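Local coordinates for integron cassette protein Vpc_cass2 (Vibrio paracholerae, PDB 3JRT) that is of unknown function but is a largely helical protein encoded by a mobile integron gene cassette and found in an assembly of two chains, at residues I163-I168 and S174-G179. Numbering follows the deposited sequence.
Sequences ICPDNI and SESLVG
Val178 meets the loop through both of its methyls, its branched, apolar side chain offering one to Ile168 and the other to Cys164. CG1 presses on the CD1 end of Ile168 at 3.4 Å, a close fit for two methyls, and the two side chains cross at about a right angle. CG2 turns instead to Cys164, whose CB lies 4.1 Å from it. Isoleucine suits position 168 because its longer arm, extended with CG1 anti to the backbone N (chi1 -160°), carries an apolar end, CD1, across to Val178 and to within 3.7 Å of Ser176 OG. Ile163 and Leu177 run alongside each other in the same direction and meet CD1 to CD2 at 3.9 Å; both also pack on Cys82 of helix 64-91. Pro165 lays the CD edge of its ring against Ser176, 3.6 Å from OG. A serine fits here because its short side chain can rest on the proline while OG, set between the backbone N and carbonyl carbon (chi1 79°), accepts from Gly179 N at 3.1 Å. One hydrogen bond joins the two segments: Val178 N donates to Ile163 O at 3.0 Å. Val178 and Cys164 also touch Thr43 of helix 27-53. The loop between two consecutive helices is thus closed by the last carbonyl of helix 157-163, bound to a first-turn amide of helix 177-188, and by Ser176, the N-cap of that second helix.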
loop_
_atom_site.group_PDB
_atom_site.type_symbol
_atom_site.label_atom_id
_atom_site.label_comp_id
_atom_site.label_asym_id
_atom_site.label_seq_id
_atom_site.Cartn_x
_atom_site.Cartn_y
_atom_site.Cartn_z
ATOM N N ILE A 163 7.352 -7.025 14.021
ATOM C CA ILE A 163 6.123 -6.312 13.700
ATOM C C ILE A 163 4.946 -7.029 14.343
ATOM O O ILE A 163 4.201 -6.459 15.130
ATOM C CB ILE A 163 5.849 -6.278 12.191
ATOM C CG1 ILE A 163 6.939 -5.508 11.441
ATOM C CG2 ILE A 163 4.471 -5.658 11.924
ATOM C CD1 ILE A 163 6.965 -4.036 11.770
ATOM N N CYS A 164 4.797 -8.300 13.996
ATOM C CA CYS A 164 3.663 -9.074 14.437
ATOM C C CYS A 164 3.957 -10.566 14.350
ATOM O O CYS A 164 3.897 -11.141 13.265
ATOM C CB CYS A 164 2.467 -8.753 13.554
ATOM S SG CYS A 164 0.893 -9.467 14.129
ATOM N N PRO A 165 4.234 -11.202 15.501
ATOM C CA PRO A 165 4.541 -12.633 15.609
ATOM C C PRO A 165 3.275 -13.469 15.445
ATOM O O PRO A 165 2.189 -12.945 15.650
ATOM C CB PRO A 165 5.037 -12.782 17.054
ATOM C CG PRO A 165 4.812 -11.415 17.743
ATOM C CD PRO A 165 3.996 -10.583 16.817
ATOM N N ASP A 166 3.405 -14.742 15.090
ATOM C CA ASP A 166 2.245 -15.631 15.014
ATOM C C ASP A 166 1.649 -15.848 16.396
ATOM O O ASP A 166 2.365 -15.851 17.400
ATOM C CB ASP A 166 2.632 -16.984 14.413
ATOM C CG ASP A 166 2.965 -16.894 12.937
ATOM O OD1 ASP A 166 2.601 -15.879 12.305
ATOM O OD2 ASP A 166 3.589 -17.839 12.406
ATOM N N ASN A 167 0.337 -16.041 16.449
ATOM C CA ASN A 167 -0.340 -16.239 17.725
ATOM C C ASN A 167 0.096 -15.168 18.720
ATOM O O ASN A 167 0.560 -15.469 19.822
ATOM C CB ASN A 167 -0.056 -17.642 18.274
ATOM C CG ASN A 167 -0.456 -18.743 17.301
ATOM O OD1 ASN A 167 -1.592 -18.782 16.820
ATOM N ND2 ASN A 167 0.479 -19.644 17.008
ATOM N N ILE A 168 -0.050 -13.913 18.308
ATOM C CA ILE A 168 0.359 -12.774 19.119
ATOM C C ILE A 168 -0.310 -12.803 20.490
ATOM O O ILE A 168 0.100 -12.087 21.405
ATOM C CB ILE A 168 0.024 -11.441 18.420
ATOM C CG1 ILE A 168 0.872 -10.306 18.994
ATOM C CG2 ILE A 168 -1.470 -11.122 18.536
ATOM C CD1 ILE A 168 0.701 -9.001 18.249
ATOM N N SER A 174 5.068 -6.435 24.830
ATOM C CA SER A 174 6.185 -5.499 24.777
ATOM C C SER A 174 7.143 -5.881 23.660
ATOM O O SER A 174 8.016 -5.100 23.287
ATOM C CB SER A 174 6.958 -5.519 26.097
ATOM O OG SER A 174 6.087 -5.323 27.192
ATOM N N GLU A 175 6.981 -7.088 23.133
ATOM C CA GLU A 175 7.990 -7.659 22.258
ATOM C C GLU A 175 7.671 -7.517 20.773
ATOM O O GLU A 175 8.403 -8.043 19.934
ATOM C CB GLU A 175 8.244 -9.123 22.633
ATOM C CG GLU A 175 8.658 -9.302 24.092
ATOM C CD GLU A 175 9.987 -10.011 24.256
ATOM O OE1 GLU A 175 10.496 -10.579 23.264
ATOM O OE2 GLU A 175 10.523 -10.003 25.387
ATOM N N SER A 176 6.589 -6.810 20.448
ATOM C CA SER A 176 6.270 -6.528 19.053
ATOM C C SER A 176 5.576 -5.182 18.888
ATOM O O SER A 176 4.878 -4.711 19.780
ATOM C CB SER A 176 5.428 -7.652 18.429
ATOM O OG SER A 176 4.066 -7.564 18.810
ATOM N N LEU A 177 5.785 -4.569 17.732
ATOM C CA LEU A 177 5.173 -3.301 17.390
ATOM C C LEU A 177 3.658 -3.345 17.546
ATOM O O LEU A 177 3.069 -2.470 18.157
ATOM C CB LEU A 177 5.513 -2.942 15.945
ATOM C CG LEU A 177 5.049 -1.569 15.468
ATOM C CD1 LEU A 177 5.397 -0.532 16.518
ATOM C CD2 LEU A 177 5.692 -1.219 14.130
ATOM N N VAL A 178 3.046 -4.381 17.037
ATOM C CA VAL A 178 1.622 -4.490 17.068
ATOM C C VAL A 178 1.121 -4.696 18.488
ATOM O O VAL A 178 0.115 -4.170 18.851
ATOM C CB VAL A 178 1.134 -5.596 16.137
ATOM C CG1 VAL A 178 -0.147 -6.107 16.577
ATOM C CG2 VAL A 178 1.020 -5.104 14.768
ATOM N N GLY A 179 1.840 -5.449 19.291
ATOM C CA GLY A 179 1.475 -5.650 20.684
ATOM C C GLY A 179 1.541 -4.348 21.460
ATOM O O GLY A 179 0.671 -4.054 22.279
#